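PDB 4F0B: thiol transferase from Phanerochaete chrysosporium, which is a Ure2p-class glutathione transferase that binds oxidized glutathione and probably catalyses glutathione-dependent thiol transfer. Local coordinates for residues A14-E28 with K212-N224. Sequence-based numbering, arbitrary orientation.
With GDS (oxidized glutathione disulfide), chain C.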
ATOM      1  N   ALA A  14     -12.720 -11.010  -8.725  1.00  7.30           N
ATOM      2  CA  ALA A  14     -14.158 -10.790  -8.558  1.00  8.39           C
ATOM      3  C   ALA A  14     -14.424  -9.381  -9.052  1.00  6.77           C
ATOM      4  O   ALA A  14     -13.493  -8.569  -9.128  1.00  8.47           O
ATOM      5  CB  ALA A  14     -14.577 -10.952  -7.078  1.00  9.67           C
ATOM      6  N   PRO A  15     -15.663  -9.078  -9.404  1.00  7.47           N
ATOM      7  CA  PRO A  15     -15.963  -7.759  -9.995  1.00  7.68           C
ATOM      8  C   PRO A  15     -16.071  -6.687  -8.931  1.00  8.60           C
ATOM      9  O   PRO A  15     -17.166  -6.411  -8.441  1.00 12.81           O
ATOM     10  CB  PRO A  15     -17.302  -7.975 -10.714  1.00 11.73           C
ATOM     11  CG  PRO A  15     -17.960  -9.118  -9.913  1.00  9.97           C
ATOM     12  CD  PRO A  15     -16.793 -10.025  -9.509  1.00  9.87           C
ATOM     13  N   THR A  16     -14.933  -6.101  -8.614  1.00  6.98           N
ATOM     14  CA  THR A  16     -14.797  -5.190  -7.460  1.00  6.78           C
ATOM     15  C   THR A  16     -13.710  -4.165  -7.806  1.00  6.72           C
ATOM     16  O   THR A  16     -12.928  -4.358  -8.755  1.00  6.04           O
ATOM     17  CB  THR A  16     -14.290  -5.931  -6.191  1.00  6.59           C
ATOM     18  OG1 THR A  16     -13.034  -6.549  -6.497  1.00 10.87           O
ATOM     19  CG2 THR A  16     -15.213  -7.058  -5.752  1.00  8.05           C
ATOM     20  N   PRO A  17     -13.617  -3.067  -7.043  1.00  6.28           N
ATOM     21  CA  PRO A  17     -12.606  -2.036  -7.331  1.00  5.08           C
ATOM     22  C   PRO A  17     -11.167  -2.532  -7.315  1.00  4.64           C
ATOM     23  O   PRO A  17     -10.299  -1.950  -7.991  1.00  6.12           O
ATOM     24  CB  PRO A  17     -12.833  -0.979  -6.206  1.00  5.43           C
ATOM     25  CG  PRO A  17     -13.644  -1.735  -5.143  1.00  9.08           C
ATOM     26  CD  PRO A  17     -14.514  -2.672  -5.930  1.00  7.42           C
ATOM     27  N   ASN A  18     -10.887  -3.606  -6.558  1.00  5.22           N
ATOM     28  CA  ASN A  18      -9.588  -4.234  -6.614  1.00  4.89           C
ATOM     29  C   ASN A  18      -9.480  -5.309  -7.712  1.00  4.45           C
ATOM     30  O   ASN A  18      -8.460  -5.389  -8.418  1.00  4.93           O
ATOM     31  CB  ASN A  18      -9.248  -4.839  -5.237  1.00  5.44           C
ATOM     32  CG  ASN A  18      -8.996  -3.752  -4.202  1.00  4.86           C
ATOM     33  OD1 ASN A  18      -8.352  -2.738  -4.510  1.00  5.01           O
ATOM     34  ND2 ASN A  18      -9.525  -3.939  -3.003  1.00  4.52           N
ATOM     35  N   GLY A  19     -10.512  -6.138  -7.834  1.00  5.50           N
ATOM     36  CA  GLY A  19     -10.508  -7.216  -8.832  1.00  5.63           C
ATOM     37  C   GLY A  19     -10.363  -6.756 -10.267  1.00  5.66           C
ATOM     38  O   GLY A  19      -9.752  -7.463 -11.089  1.00  6.99           O
ATOM     39  N   TRP A  20     -10.887  -5.568 -10.585  1.00  6.61           N
ATOM     40  CA  TRP A  20     -10.873  -5.146 -11.987  1.00  6.80           C
ATOM     41  C   TRP A  20      -9.475  -4.797 -12.451  1.00  5.38           C
ATOM     42  O   TRP A  20      -9.186  -4.899 -13.642  1.00  6.80           O
ATOM     43  CB  TRP A  20     -11.721  -3.884 -12.180  1.00  6.29           C
ATOM     44  CG  TRP A  20     -13.194  -4.108 -11.976  1.00  6.06           C
ATOM     45  CD1 TRP A  20     -13.940  -5.170 -12.407  1.00  6.82           C
ATOM     46  CD2 TRP A  20     -14.106  -3.218 -11.308  1.00  6.59           C
ATOM     47  NE1 TRP A  20     -15.265  -5.010 -12.016  1.00  9.00           N
ATOM     48  CE2 TRP A  20     -15.379  -3.809 -11.354  1.00  7.26           C
ATOM     49  CE3 TRP A  20     -13.953  -1.971 -10.666  1.00  6.23           C
ATOM     50  CZ2 TRP A  20     -16.503  -3.227 -10.754  1.00  8.02           C
ATOM     51  CZ3 TRP A  20     -15.076  -1.381 -10.061  1.00  8.67           C
ATOM     52  CH2 TRP A  20     -16.333  -2.008 -10.118  1.00  8.62           C
ATOM     53  N   VAL A  21      -8.614  -4.341 -11.541  1.00  5.25           N
ATOM     54  CA  VAL A  21      -7.443  -3.608 -12.011  1.00  5.70           C
ATOM     55  C   VAL A  21      -6.364  -4.462 -12.710  1.00  5.10           C
ATOM     56  O   VAL A  21      -5.824  -4.028 -13.743  1.00  6.44           O
ATOM     57  CB  VAL A  21      -6.878  -2.580 -10.996  1.00  5.28           C
ATOM     58  CG1 VAL A  21      -7.966  -1.628 -10.561  1.00  6.66           C
ATOM     59  CG2 VAL A  21      -6.215  -3.228  -9.785  1.00  6.22           C
ATOM     60  N   PRO A  22      -6.070  -5.689 -12.220  1.00  5.01           N
ATOM     61  CA  PRO A  22      -5.122  -6.473 -13.033  1.00  6.50           C
ATOM     62  C   PRO A  22      -5.691  -6.867 -14.386  1.00  6.27           C
ATOM     63  O   PRO A  22      -4.918  -6.997 -15.343  1.00  7.95           O
ATOM     64  CB  PRO A  22      -4.837  -7.715 -12.168  1.00  6.92           C
ATOM     65  CG  PRO A  22      -5.221  -7.285 -10.719  1.00  6.88           C
ATOM     66  CD  PRO A  22      -6.441  -6.398 -10.967  1.00  5.30           C
ATOM     67  N   ALA A  23      -7.003  -7.076 -14.485  1.00  6.62           N
ATOM     68  CA  ALA A  23      -7.610  -7.444 -15.771  1.00  7.15           C
ATOM     69  C   ALA A  23      -7.517  -6.277 -16.753  1.00  7.22           C
ATOM     70  O   ALA A  23      -7.272  -6.471 -17.939  1.00  7.89           O
ATOM     71  CB  ALA A  23      -9.065  -7.912 -15.592  1.00 10.47           C
ATOM     72  N   ILE A  24      -7.709  -5.066 -16.249  1.00  7.07           N
ATOM     73  CA  ILE A  24      -7.506  -3.881 -17.075  1.00  6.73           C
ATOM     74  C   ILE A  24      -6.073  -3.841 -17.623  1.00  6.78           C
ATOM     75  O   ILE A  24      -5.893  -3.707 -18.834  1.00  7.30           O
ATOM     76  CB  ILE A  24      -7.827  -2.610 -16.301  1.00  6.35           C
ATOM     77  CG1 ILE A  24      -9.336  -2.516 -16.042  1.00  7.41           C
ATOM     78  CG2 ILE A  24      -7.297  -1.376 -17.082  1.00  6.34           C
ATOM     79  CD1 ILE A  24      -9.723  -1.397 -15.030  1.00  6.67           C
ATOM     80  N   LEU A  25      -5.070  -4.011 -16.763  1.00  7.08           N
ATOM     81  CA  LEU A  25      -3.717  -4.024 -17.278  1.00  7.30           C
ATOM     82  C   LEU A  25      -3.476  -5.163 -18.278  1.00  7.20           C
ATOM     83  O   LEU A  25      -2.860  -4.938 -19.314  1.00  7.89           O
ATOM     84  CB  LEU A  25      -2.714  -4.080 -16.135  1.00  6.54           C
ATOM     85  CG  LEU A  25      -1.254  -4.099 -16.614  1.00  7.14           C
ATOM     86  CD1 LEU A  25      -0.867  -2.878 -17.428  1.00  8.52           C
ATOM     87  CD2 LEU A  25      -0.363  -4.247 -15.393  1.00  7.82           C
ATOM     88  N   LEU A  26      -3.962  -6.377 -17.983  1.00  8.17           N
ATOM     89  CA  LEU A  26      -3.790  -7.487 -18.930  1.00  8.23           C
ATOM     90  C   LEU A  26      -4.373  -7.132 -20.292  1.00  8.84           C
ATOM     91  O   LEU A  26      -3.762  -7.405 -21.324  1.00  9.48           O
ATOM     92  CB  LEU A  26      -4.435  -8.758 -18.374  1.00  8.43           C
ATOM     93  CG  LEU A  26      -3.629  -9.380 -17.221  1.00  8.69           C
ATOM     94  CD1 LEU A  26      -4.493 -10.322 -16.401  1.00  8.94           C
ATOM     95  CD2 LEU A  26      -2.419 -10.122 -17.788  1.00 11.40           C
ATOM     96  N   GLU A  27      -5.549  -6.511 -20.326  1.00  9.00           N
ATOM     97  CA  GLU A  27      -6.127  -6.137 -21.616  1.00 10.38           C
ATOM     98  C   GLU A  27      -5.369  -4.983 -22.289  1.00 10.16           C
ATOM     99  O   GLU A  27      -5.244  -4.972 -23.515  1.00 10.42           O
ATOM    100  CB  GLU A  27      -7.617  -5.794 -21.462  1.00  9.42           C
ATOM    101  CG  GLU A  27      -8.519  -6.994 -21.141  1.00 11.12           C
ATOM    102  CD  GLU A  27      -8.530  -8.032 -22.258  1.00 11.85           C
ATOM    103  OE1 GLU A  27      -8.415  -7.682 -23.466  1.00 14.06           O
ATOM    104  OE2 GLU A  27      -8.681  -9.239 -21.961  1.00 12.85           O
ATOM    105  N   GLU A  28      -4.844  -4.041 -21.514  1.00  8.64           N
ATOM    106  CA  GLU A  28      -4.012  -2.985 -22.106  1.00  8.63           C
ATOM    107  C   GLU A  28      -2.757  -3.581 -22.732  1.00 10.00           C
ATOM    108  O   GLU A  28      -2.362  -3.209 -23.847  1.00  9.89           O
ATOM    109  CB  GLU A  28      -3.624  -1.925 -21.074  1.00  8.20           C
ATOM    110  CG  GLU A  28      -4.795  -1.140 -20.441  1.00  8.10           C
ATOM    111  CD  GLU A  28      -5.360  -0.035 -21.334  1.00  9.09           C
ATOM    112  OE1 GLU A  28      -4.926   0.113 -22.494  1.00 10.78           O
ATOM    113  OE2 GLU A  28      -6.260   0.663 -20.844  1.00  9.91           O
ATOM    114  N   LYS A 212     -13.614   5.205 -21.141  1.00  8.93           N
ATOM    115  CA  LYS A 212     -13.875   5.080 -22.575  1.00 11.39           C
ATOM    116  C   LYS A 212     -12.914   4.107 -23.278  1.00 11.19           C
ATOM    117  O   LYS A 212     -13.166   3.735 -24.414  1.00 13.78           O
ATOM    118  CB  LYS A 212     -13.804   6.468 -23.246  1.00 12.56           C
ATOM    119  CG  LYS A 212     -14.961   7.383 -22.939  1.00 25.89           C
ATOM    120  CD  LYS A 212     -14.712   8.720 -23.609  1.00 27.58           C
ATOM    121  CE  LYS A 212     -15.711   9.779 -23.159  1.00 33.61           C
ATOM    122  NZ  LYS A 212     -15.379  11.086 -23.791  1.00 35.30           N
ATOM    123  N   ARG A 213     -11.816   3.713 -22.632  1.00 10.94           N
ATOM    124  CA  ARG A 213     -10.833   2.856 -23.324  1.00  9.84           C
ATOM    125  C   ARG A 213     -11.379   1.442 -23.515  1.00 10.52           C
ATOM    126  O   ARG A 213     -11.854   0.820 -22.569  1.00 10.66           O
ATOM    127  CB  ARG A 213      -9.535   2.783 -22.516  1.00  9.97           C
ATOM    128  CG  ARG A 213      -8.867   4.135 -22.238  1.00  9.39           C
ATOM    129  CD  ARG A 213      -7.651   3.960 -21.305  1.00 10.07           C
ATOM    130  NE  ARG A 213      -6.560   3.192 -21.925  1.00  9.74           N
ATOM    131  CZ  ARG A 213      -5.593   3.723 -22.671  1.00  9.55           C
ATOM    132  NH1 ARG A 213      -5.589   5.026 -22.941  1.00 11.78           N
ATOM    133  NH2 ARG A 213      -4.624   2.977 -23.155  1.00 11.71           N
ATOM    134  N   PRO A 214     -11.341   0.928 -24.752  1.00 11.56           N
ATOM    135  CA  PRO A 214     -11.806  -0.449 -24.964  1.00 10.40           C
ATOM    136  C   PRO A 214     -11.109  -1.479 -24.068  1.00  9.88           C
ATOM    137  O   PRO A 214     -11.778  -2.410 -23.622  1.00 11.67           O
ATOM    138  CB  PRO A 214     -11.493  -0.681 -26.450  1.00 11.47           C
ATOM    139  CG  PRO A 214     -11.679   0.690 -27.064  1.00 15.77           C
ATOM    140  CD  PRO A 214     -11.095   1.636 -26.027  1.00 14.17           C
ATOM    141  N   ALA A 215      -9.822  -1.333 -23.803  1.00 10.21           N
ATOM    142  CA  ALA A 215      -9.157  -2.322 -22.960  1.00  9.96           C
ATOM    143  C   ALA A 215      -9.685  -2.285 -21.531  1.00 10.54           C
ATOM    144  O   ALA A 215      -9.748  -3.326 -20.864  1.00  9.94           O
ATOM    145  CB  ALA A 215      -7.651  -2.131 -22.989  1.00 11.51           C
ATOM    146  N   VAL A 216     -10.038  -1.087 -21.054  1.00  9.22           N
ATOM    147  CA  VAL A 216     -10.624  -0.951 -19.738  1.00  7.77           C
ATOM    148  C   VAL A 216     -11.961  -1.695 -19.672  1.00 10.44           C
ATOM    149  O   VAL A 216     -12.196  -2.492 -18.737  1.00  8.63           O
ATOM    150  CB  VAL A 216     -10.767   0.533 -19.388  1.00  7.49           C
ATOM    151  CG1 VAL A 216     -11.618   0.715 -18.137  1.00  7.47           C
ATOM    152  CG2 VAL A 216      -9.391   1.136 -19.121  1.00  8.67           C
ATOM    153  N   GLN A 217     -12.829  -1.483 -20.674  1.00  8.98           N
ATOM    154  CA  GLN A 217     -14.113  -2.181 -20.685  1.00  9.36           C
ATOM    155  C   GLN A 217     -13.887  -3.702 -20.762  1.00 10.65           C
ATOM    156  O   GLN A 217     -14.563  -4.457 -20.047  1.00 11.32           O
ATOM    157  CB  GLN A 217     -14.989  -1.687 -21.858  1.00 10.09           C
ATOM    158  CG  GLN A 217     -15.375  -0.208 -21.634  1.00  9.95           C
ATOM    159  CD  GLN A 217     -16.151  -0.043 -20.324  1.00 16.06           C
ATOM    160  OE1 GLN A 217     -17.086  -0.815 -20.046  1.00 18.65           O
ATOM    161  NE2 GLN A 217     -15.759   0.937 -19.507  1.00 14.78           N
ATOM    162  N   ALA A 218     -12.939  -4.152 -21.598  1.00 10.14           N
ATOM    163  CA  ALA A 218     -12.672  -5.591 -21.699  1.00 10.49           C
ATOM    164  C   ALA A 218     -12.183  -6.154 -20.363  1.00 11.09           C
ATOM    165  O   ALA A 218     -12.608  -7.239 -19.958  1.00 11.38           O
ATOM    166  CB  ALA A 218     -11.667  -5.881 -22.801  1.00 11.74           C
ATOM    167  N   GLY A 219     -11.306  -5.428 -19.671  1.00  9.59           N
ATOM    168  CA  GLY A 219     -10.838  -5.919 -18.388  1.00  9.64           C
ATOM    169  C   GLY A 219     -11.931  -6.009 -17.343  1.00  9.27           C
ATOM    170  O   GLY A 219     -12.068  -7.018 -16.632  1.00  9.63           O
ATOM    171  N   ILE A 220     -12.706  -4.940 -17.222  1.00  8.30           N
ATOM    172  CA  ILE A 220     -13.830  -4.955 -16.308  1.00  8.94           C
ATOM    173  C   ILE A 220     -14.779  -6.110 -16.607  1.00 11.01           C
ATOM    174  O   ILE A 220     -15.152  -6.860 -15.697  1.00 10.90           O
ATOM    175  CB  ILE A 220     -14.568  -3.611 -16.358  1.00  8.68           C
ATOM    176  CG1 ILE A 220     -13.682  -2.525 -15.771  1.00  9.35           C
ATOM    177  CG2 ILE A 220     -15.878  -3.687 -15.603  1.00 12.22           C
ATOM    178  CD1 ILE A 220     -14.214  -1.147 -16.058  1.00 12.34           C
ATOM    179  N   ASN A 221     -15.145  -6.279 -17.874  1.00 10.52           N
ATOM    180  CA  ASN A 221     -16.111  -7.301 -18.232  1.00 11.61           C
ATOM    181  C   ASN A 221     -15.595  -8.724 -17.971  1.00 11.99           C
ATOM    182  O   ASN A 221     -16.398  -9.630 -17.713  1.00 13.88           O
ATOM    183  CB  ASN A 221     -16.565  -7.137 -19.686  1.00 12.20           C
ATOM    184  CG  ASN A 221     -17.386  -5.866 -19.884  1.00 18.86           C
ATOM    185  OD1 ASN A 221     -17.935  -5.323 -18.923  1.00 21.85           O
ATOM    186  ND2 ASN A 221     -17.440  -5.365 -21.123  1.00 21.73           N
ATOM    187  N   SER A 222     -14.272  -8.907 -18.011  1.00 10.24           N
ATOM    188  CA  SER A 222     -13.708 -10.241 -17.820  1.00 10.47           C
ATOM    189  C   SER A 222     -13.927 -10.774 -16.402  1.00 11.29           C
ATOM    190  O   SER A 222     -13.816 -11.982 -16.177  1.00 14.39           O
ATOM    191  CB  SER A 222     -12.202 -10.255 -18.078  1.00 10.50           C
ATOM    192  OG  SER A 222     -11.474  -9.602 -17.040  1.00 11.32           O
ATOM    193  N   CYS A 223     -14.223  -9.895 -15.454  1.00 10.80           N
ATOM    194  CA  CYS A 223     -14.420 -10.276 -14.059  1.00 10.22           C
ATOM    195  C   CYS A 223     -15.832 -10.753 -13.728  1.00 14.92           C
ATOM    196  O   CYS A 223     -16.073 -11.203 -12.617  1.00 16.96           O
ATOM    197  CB  CYS A 223     -14.054  -9.101 -13.154  1.00 12.62           C
ATOM    198  SG  CYS A 223     -12.358  -8.554 -13.318  1.00 10.61           S
ATOM    199  N   ASN A 224     -16.742 -10.678 -14.697  1.00 15.58           N
ATOM    200  CA  ASN A 224     -18.130 -11.103 -14.494  1.00 21.75           C
ATOM    201  C   ASN A 224     -18.328 -12.593 -14.690  1.00 24.05           C
ATOM    202  O   ASN A 224     -19.352 -13.114 -14.247  1.00 31.99           O
ATOM    203  CB  ASN A 224     -19.061 -10.360 -15.447  1.00 20.18           C
ATOM    204  CG  ASN A 224     -19.117  -8.897 -15.163  1.00 18.80           C
ATOM    205  OD1 ASN A 224     -18.993  -8.473 -14.015  1.00 21.48           O
ATOM    206  ND2 ASN A 224     -19.286  -8.097 -16.215  1.00 21.72           N
ATOM    207  OXT ASN A 224     -17.502 -13.287 -15.288  1.00 25.33           O
TER
HETATM  208  N1  GDS C 301      -4.874  -4.783  -0.280  1.00  4.51           N
HETATM  209  CA1 GDS C 301      -5.566  -5.825  -1.103  1.00  4.07           C
HETATM  210  C1  GDS C 301      -5.229  -5.554  -2.594  1.00  5.94           C
HETATM  211  OE1 GDS C 301      -4.963  -4.383  -2.941  1.00  5.35           O
HETATM  212  OE2 GDS C 301      -5.224  -6.532  -3.365  1.00  4.67           O
HETATM  213  CB1 GDS C 301      -7.086  -5.699  -0.912  1.00  5.15           C
HETATM  214  CG1 GDS C 301      -7.856  -6.816  -1.640  1.00  4.20           C
HETATM  215  CD1 GDS C 301      -9.300  -6.831  -1.159  1.00  4.94           C
HETATM  216  O1  GDS C 301      -9.783  -6.049  -0.350  1.00  6.10           O
HETATM  217  N2  GDS C 301     -10.053  -7.868  -1.656  1.00  5.34           N
HETATM  218  CA2 GDS C 301     -11.472  -8.051  -1.324  1.00  5.37           C
HETATM  219  C2  GDS C 301     -11.696  -9.472  -0.859  1.00  6.20           C
HETATM  220  O2  GDS C 301     -11.151 -10.448  -1.437  1.00  6.31           O
HETATM  221  CB2 GDS C 301     -12.398  -7.814  -2.515  1.00  6.38           C
HETATM  222  SG2 GDS C 301     -12.214  -6.215  -3.308  1.00  9.56           S
HETATM  223  N3  GDS C 301     -12.532  -9.589   0.190  1.00  7.00           N
HETATM  224  CA3 GDS C 301     -12.855 -10.923   0.705  1.00  6.59           C
HETATM  225  C3  GDS C 301     -12.685 -11.031   2.175  1.00 10.99           C
HETATM  226  OE3 GDS C 301     -12.906 -12.155   2.668  1.00 11.33           O
HETATM  227  OE4 GDS C 301     -12.315 -10.018   2.829  1.00 11.02           O
HETATM  228  N4  GDS C 301     -10.647  -3.409   0.430  1.00  6.08           N
HETATM  229  CA4 GDS C 301      -9.788  -2.435   1.082  1.00  6.88           C
HETATM  230  C4  GDS C 301      -8.486  -2.098   0.283  1.00  5.76           C
HETATM  231  OE5 GDS C 301      -8.450  -2.278  -0.952  1.00  6.28           O
HETATM  232  OE6 GDS C 301      -7.546  -1.653   0.965  1.00  5.73           O
HETATM  233  C5  GDS C 301     -11.972  -3.330   0.584  1.00  5.89           C
HETATM  234  O5  GDS C 301     -12.514  -2.436   1.275  1.00  6.57           O
HETATM  235  CA5 GDS C 301     -12.808  -4.394  -0.105  1.00  6.19           C
HETATM  236  N5  GDS C 301     -13.942  -4.781   0.768  1.00  5.71           N
HETATM  237  CB5 GDS C 301     -13.266  -3.779  -1.447  1.00  7.42           C
HETATM  238  SG5 GDS C 301     -14.049  -5.011  -2.482  1.00 11.65           S
HETATM  239  CA6 GDS C 301     -13.971  -7.338   4.123  1.00 13.37           C
HETATM  240  C6  GDS C 301     -14.264  -6.227   5.151  1.00 19.11           C
HETATM  241  OE7 GDS C 301     -13.690  -5.124   5.011  1.00 16.95           O
HETATM  242  OE8 GDS C 301     -15.024  -6.526   6.106  1.00 17.32           O
HETATM  243  N6  GDS C 301     -13.843  -8.598   4.851  1.00 12.98           N
HETATM  244  CB6 GDS C 301     -15.130  -7.438   3.080  1.00 10.53           C
HETATM  245  CG6 GDS C 301     -15.310  -6.230   2.114  1.00 12.01           C
HETATM  246  CD6 GDS C 301     -14.108  -6.062   1.229  1.00  7.97           C
HETATM  247  O6  GDS C 301     -13.305  -6.938   0.948  1.00  8.37           O
HETATM  248  O   HOH W   1     -17.035  -6.588 -13.664  1.00 13.58           O
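Glu28 and Arg213 meet at about a right angle, the guanidinium presenting NE and NH2 side-on to both carboxylate oxygens. Arg213 NE reaches Glu28 OE2 on its syn side at 2.8 Å, tilted out of plane, whereas NH2 comes to OE1 from above the carboxylate plane; the two planes lie 40° apart. Tyr176 gives OE2 a second hydrogen bond. A glutamine here would probably leave the Arg213 charge without its mate and give up one of the two N-H bonds. Ala215 CB packs 3.5 Å from Glu28 CD. In this GST fold, the pair joins the first helix of the thioredoxin-like domain to the C-terminal helix 214-222 of the helical domain, their segments running at 134°, axes 7.4 Å apart. That closeness is consistent with Gly219, where a CB would clash with Ile24 N. Ile220 CG2 lies over one face of the Trp20 indole, 4.1 Å from the five-ring centroid, while Cys223 SG sits at the ring edge, 3.8 Å from Trp20 CD1. With its CG beside the backbone N (chi1 -68°), Trp20 points NE1 at a water shared with Ile220 O and Asn224 OD1. Asn18 ND2 donates to OE5 of the bound glutathione disulfide at 2.8 Å.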